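Local coordinates for eukaryotic Translation Initiation 4E (Schistosoma mansoni, PDB 3HXI), which binds the 7-methylguanosine cap of mRNA, probably to start translation as other eIF4E proteins do, at residues 88-99 with 155-166. Residues are numbered along the deposited sequence; the frame is centred on the assembly and turned at random.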
loop_
_atom_site.group_PDB
_atom_site.type_symbol
_atom_site.label_atom_id
_atom_site.label_comp_id
_atom_site.label_asym_id
_atom_site.label_seq_id
_atom_site.Cartn_x
_atom_site.Cartn_y
_atom_site.Cartn_z
ATOM N N ILE A 88 -2.768 8.249 -3.865
ATOM C CA ILE A 88 -3.258 8.099 -5.240
ATOM C C ILE A 88 -4.772 8.257 -5.215
ATOM O O ILE A 88 -5.456 7.484 -4.544
ATOM C CB ILE A 88 -2.957 6.689 -5.804
ATOM C CG1 ILE A 88 -1.446 6.426 -5.885
ATOM C CG2 ILE A 88 -3.603 6.514 -7.216
ATOM C CD1 ILE A 88 -1.103 4.942 -5.767
ATOM N N ASN A 89 -5.285 9.263 -5.928
ATOM C CA ASN A 89 -6.713 9.472 -6.023
ATOM C C ASN A 89 -7.241 8.756 -7.240
ATOM O O ASN A 89 -6.893 9.089 -8.385
ATOM C CB ASN A 89 -7.054 10.955 -6.088
ATOM C CG ASN A 89 -6.724 11.681 -4.799
ATOM O OD1 ASN A 89 -6.965 11.168 -3.707
ATOM N ND2 ASN A 89 -6.171 12.876 -4.921
ATOM N N VAL A 90 -8.071 7.760 -6.984
ATOM C CA VAL A 90 -8.621 6.905 -8.031
ATOM C C VAL A 90 -9.644 7.687 -8.831
ATOM O O VAL A 90 -10.460 8.411 -8.254
ATOM C CB VAL A 90 -9.293 5.661 -7.414
ATOM C CG1 VAL A 90 -10.024 4.828 -8.475
ATOM C CG2 VAL A 90 -8.261 4.831 -6.682
ATOM N N THR A 91 -9.568 7.559 -10.159
ATOM C CA THR A 91 -10.553 8.143 -11.058
ATOM C C THR A 91 -11.618 7.111 -11.475
ATOM O O THR A 91 -11.402 5.885 -11.413
ATOM C CB THR A 91 -9.888 8.777 -12.301
ATOM O OG1 THR A 91 -9.324 7.758 -13.138
ATOM C CG2 THR A 91 -8.782 9.761 -11.889
ATOM N N ALA A 92 -12.771 7.622 -11.908
ATOM C CA ALA A 92 -13.889 6.763 -12.309
ATOM C C ALA A 92 -13.523 5.733 -13.377
ATOM O O ALA A 92 -14.064 4.646 -13.377
ATOM C CB ALA A 92 -15.092 7.593 -12.759
ATOM N N ARG A 93 -12.602 6.060 -14.285
ATOM C CA ARG A 93 -12.282 5.130 -15.381
ATOM C C ARG A 93 -11.359 3.987 -14.964
ATOM O O ARG A 93 -11.244 3.003 -15.679
ATOM C CB ARG A 93 -11.664 5.880 -16.575
ATOM C CG ARG A 93 -10.170 6.082 -16.480
ATOM C CD ARG A 93 -9.542 6.468 -17.819
ATOM N NE ARG A 93 -9.291 7.905 -17.886
ATOM C CZ ARG A 93 -8.747 8.549 -18.924
ATOM N NH1 ARG A 93 -8.370 7.890 -20.021
ATOM N NH2 ARG A 93 -8.586 9.869 -18.870
ATOM N N GLN A 94 -10.691 4.119 -13.812
ATOM C CA GLN A 94 -9.660 3.140 -13.420
ATOM C C GLN A 94 -10.250 1.899 -12.762
ATOM O O GLN A 94 -11.203 2.012 -12.010
ATOM C CB GLN A 94 -8.691 3.792 -12.437
ATOM C CG GLN A 94 -7.820 4.828 -13.058
ATOM C CD GLN A 94 -6.956 5.520 -12.021
ATOM O OE1 GLN A 94 -7.455 6.021 -10.999
ATOM N NE2 GLN A 94 -5.663 5.521 -12.257
ATOM N N ASP A 95 -9.679 0.725 -13.042
ATOM C CA ASP A 95 -10.069 -0.511 -12.359
ATOM C C ASP A 95 -9.280 -0.642 -11.051
ATOM O O ASP A 95 -8.061 -0.767 -11.095
ATOM C CB ASP A 95 -9.757 -1.707 -13.270
ATOM C CG ASP A 95 -10.120 -3.031 -12.648
ATOM O OD1 ASP A 95 -10.789 -3.069 -11.583
ATOM O OD2 ASP A 95 -9.736 -4.049 -13.241
ATOM N N VAL A 96 -9.968 -0.652 -9.913
ATOM C CA VAL A 96 -9.276 -0.713 -8.608
ATOM C C VAL A 96 -8.651 -2.091 -8.364
ATOM O O VAL A 96 -7.697 -2.213 -7.599
ATOM C CB VAL A 96 -10.150 -0.263 -7.404
ATOM C CG1 VAL A 96 -10.393 1.238 -7.453
ATOM C CG2 VAL A 96 -11.502 -1.011 -7.321
ATOM N N ASP A 97 -9.206 -3.128 -9.002
ATOM C CA ASP A 97 -8.609 -4.471 -8.922
ATOM C C ASP A 97 -7.207 -4.478 -9.535
ATOM O O ASP A 97 -6.282 -5.015 -8.938
ATOM C CB ASP A 97 -9.472 -5.496 -9.647
ATOM C CG ASP A 97 -10.749 -5.838 -8.901
ATOM O OD1 ASP A 97 -10.870 -5.519 -7.698
ATOM O OD2 ASP A 97 -11.637 -6.454 -9.535
ATOM N N PHE A 98 -7.072 -3.880 -10.729
ATOM C CA PHE A 98 -5.777 -3.701 -11.424
ATOM C C PHE A 98 -4.823 -2.860 -10.567
ATOM O O PHE A 98 -3.668 -3.257 -10.334
ATOM C CB PHE A 98 -6.002 -3.052 -12.809
ATOM C CG PHE A 98 -4.733 -2.703 -13.540
ATOM C CD1 PHE A 98 -4.043 -3.681 -14.275
ATOM C CD2 PHE A 98 -4.222 -1.405 -13.492
ATOM C CE1 PHE A 98 -2.851 -3.360 -14.947
ATOM C CE2 PHE A 98 -3.039 -1.065 -14.161
ATOM C CZ PHE A 98 -2.348 -2.039 -14.889
ATOM N N LEU A 99 -5.296 -1.709 -10.099
ATOM C CA LEU A 99 -4.450 -0.814 -9.288
ATOM C C LEU A 99 -3.891 -1.532 -8.059
ATOM O O LEU A 99 -2.695 -1.459 -7.781
ATOM C CB LEU A 99 -5.230 0.423 -8.810
ATOM C CG LEU A 99 -5.629 1.458 -9.868
ATOM C CD1 LEU A 99 -6.395 2.605 -9.211
ATOM C CD2 LEU A 99 -4.399 2.001 -10.625
ATOM N N ILE A 155 5.835 3.862 -8.810
ATOM C CA ILE A 155 4.406 3.597 -8.550
ATOM C C ILE A 155 3.570 4.057 -9.753
ATOM O O ILE A 155 2.676 3.325 -10.221
ATOM C CB ILE A 155 3.919 4.310 -7.267
ATOM C CG1 ILE A 155 4.526 3.675 -6.013
ATOM C CG2 ILE A 155 2.376 4.261 -7.122
ATOM C CD1 ILE A 155 4.195 4.445 -4.699
ATOM N N LYS A 156 3.846 5.268 -10.246
ATOM C CA LYS A 156 3.064 5.827 -11.356
ATOM C C LYS A 156 3.225 4.978 -12.597
ATOM O O LYS A 156 2.256 4.734 -13.327
ATOM C CB LYS A 156 3.457 7.276 -11.678
ATOM C CG LYS A 156 3.219 8.247 -10.553
ATOM C CD LYS A 156 3.080 9.680 -11.060
ATOM C CE LYS A 156 1.675 9.962 -11.587
ATOM N NZ LYS A 156 1.677 11.224 -12.368
ATOM N N GLU A 157 4.450 4.515 -12.829
ATOM C CA GLU A 157 4.737 3.661 -13.985
ATOM C C GLU A 157 3.948 2.375 -13.887
ATOM O O GLU A 157 3.212 2.029 -14.801
ATOM C CB GLU A 157 6.226 3.369 -14.089
ATOM C CG GLU A 157 7.041 4.569 -14.543
ATOM C CD GLU A 157 8.540 4.398 -14.328
ATOM O OE1 GLU A 157 8.959 3.379 -13.729
ATOM O OE2 GLU A 157 9.305 5.297 -14.752
ATOM N N ARG A 158 4.060 1.695 -12.750
ATOM C CA ARG A 158 3.473 0.372 -12.617
ATOM C C ARG A 158 1.951 0.428 -12.591
ATOM O O ARG A 158 1.286 -0.474 -13.108
ATOM C CB ARG A 158 4.016 -0.363 -11.382
ATOM C CG ARG A 158 5.477 -0.771 -11.482
ATOM C CD ARG A 158 5.730 -1.914 -12.474
ATOM N NE ARG A 158 7.151 -2.274 -12.433
ATOM C CZ ARG A 158 8.135 -1.638 -13.084
ATOM N NH1 ARG A 158 7.889 -0.594 -13.876
ATOM N NH2 ARG A 158 9.386 -2.050 -12.936
ATOM N N LEU A 159 1.407 1.497 -12.013
ATOM C CA LEU A 159 -0.044 1.667 -11.935
ATOM C C LEU A 159 -0.634 2.400 -13.137
ATOM O O LEU A 159 -1.852 2.531 -13.244
ATOM C CB LEU A 159 -0.446 2.304 -10.617
ATOM C CG LEU A 159 -0.557 1.366 -9.409
ATOM C CD1 LEU A 159 0.730 0.541 -9.143
ATOM C CD2 LEU A 159 -0.920 2.178 -8.183
ATOM N N GLU A 160 0.247 2.837 -14.050
ATOM C CA GLU A 160 -0.145 3.531 -15.281
ATOM C C GLU A 160 -1.006 4.753 -14.934
ATOM O O GLU A 160 -2.067 4.989 -15.523
ATOM C CB GLU A 160 -0.859 2.576 -16.261
ATOM C CG GLU A 160 -0.075 1.277 -16.534
ATOM C CD GLU A 160 -0.678 0.405 -17.633
ATOM O OE1 GLU A 160 -1.780 0.706 -18.129
ATOM O OE2 GLU A 160 -0.029 -0.594 -18.014
ATOM N N LEU A 161 -0.525 5.519 -13.955
ATOM C CA LEU A 161 -1.241 6.677 -13.443
ATOM C C LEU A 161 -0.977 7.928 -14.255
ATOM O O LEU A 161 0.148 8.190 -14.676
ATOM C CB LEU A 161 -0.858 6.961 -11.992
ATOM C CG LEU A 161 -1.027 5.864 -10.952
ATOM C CD1 LEU A 161 -0.602 6.392 -9.582
ATOM C CD2 LEU A 161 -2.471 5.340 -10.884
ATOM N N GLU A 162 -2.029 8.715 -14.430
ATOM C CA GLU A 162 -1.927 9.945 -15.191
ATOM C C GLU A 162 -1.980 11.173 -14.292
ATOM O O GLU A 162 -1.174 12.091 -14.447
ATOM C CB GLU A 162 -2.996 9.957 -16.287
ATOM C CG GLU A 162 -2.518 9.172 -17.516
ATOM C CD GLU A 162 -3.610 8.883 -18.510
ATOM O OE1 GLU A 162 -4.333 9.827 -18.895
ATOM O OE2 GLU A 162 -3.743 7.706 -18.913
ATOM N N ASP A 163 -2.899 11.164 -13.335
ATOM C CA ASP A 163 -3.081 12.280 -12.431
ATOM C C ASP A 163 -1.936 12.368 -11.433
ATOM O O ASP A 163 -1.278 11.357 -11.127
ATOM C CB ASP A 163 -4.406 12.158 -11.684
ATOM C CG ASP A 163 -5.594 12.308 -12.592
ATOM O OD1 ASP A 163 -5.387 12.501 -13.797
ATOM O OD2 ASP A 163 -6.727 12.261 -12.100
ATOM N N THR A 164 -1.734 13.582 -10.926
ATOM C CA THR A 164 -0.703 13.864 -9.943
ATOM C C THR A 164 -0.895 13.038 -8.682
ATOM O O THR A 164 -2.026 12.926 -8.153
ATOM C CB THR A 164 -0.730 15.353 -9.550
ATOM O OG1 THR A 164 -0.504 16.137 -10.718
ATOM C CG2 THR A 164 0.339 15.672 -8.495
ATOM N N ILE A 165 0.203 12.471 -8.206
ATOM C CA ILE A 165 0.221 11.819 -6.888
ATOM C C ILE A 165 0.945 12.694 -5.858
ATOM O O ILE A 165 1.850 13.436 -6.215
ATOM C CB ILE A 165 0.820 10.393 -6.939
ATOM C CG1 ILE A 165 2.289 10.382 -7.404
ATOM C CG2 ILE A 165 -0.045 9.478 -7.822
ATOM C CD1 ILE A 165 2.980 9.021 -7.187
ATOM N N TYR A 166 0.559 12.554 -4.591
ATOM C CA TYR A 166 0.923 13.479 -3.517
ATOM C C TYR A 166 1.620 12.765 -2.367
ATOM O O TYR A 166 1.135 11.733 -1.883
ATOM C CB TYR A 166 -0.335 14.170 -2.978
ATOM C CG TYR A 166 -1.124 14.899 -4.058
ATOM C CD1 TYR A 166 -0.727 16.171 -4.509
ATOM C CD2 TYR A 166 -2.249 14.302 -4.649
ATOM C CE1 TYR A 166 -1.451 16.839 -5.510
ATOM C CE2 TYR A 166 -2.974 14.960 -5.648
ATOM C CZ TYR A 166 -2.566 16.219 -6.073
ATOM O OH TYR A 166 -3.289 16.848 -7.051
HETATM O O HOH W 1 -3.604 10.758 -7.686
HETATM O O HOH W 2 -6.796 11.626 -9.504
HETATM O O HOH W 3 -4.457 2.788 -14.006
#
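Asp163 OD2 takes a hydrogen bond from a water at 2.7 Å, and the same water donates to Asn89 O. The methyl CG2 of Thr91 also touches OD2. A second water accepts from Asn89 N and donates to Thr164 O. These waters join strand 84-89 to the loop that follows helix 145-159, continuing the pairing with strand 166-169 past its end in the curved antiparallel eIF4E sheet. No direct hydrogen bond crosses between the two segments; Tyr166, however, pairs through its backbone with Leu87. On the helix-covered face of the sheet the contact is apolar. Ile88 reaches Leu159 CD2 with CD1 at 3.7 Å and meets Leu161 CD1 with CG1 at 3.8 Å. Its CG1 lies anti to the carbonyl carbon (chi1 -63°), and CD1 beyond it also touches Ile155 CG2. Leu161 CD2 packs on Leu99 CD2. Helix 145-159 ends in a Schellman motif, with Glu160 at positive phi. Leu159 O near this end accepts from a third water at 2.7 Å and lies in the plane of the Phe98 ring, at its edge, 3.9 Å from CE2. Gln94 spans the Thr91-Gln94 turn: its OE1 accepts from Thr91 N at 2.7 Å, while NE2 touches Leu161 CD2.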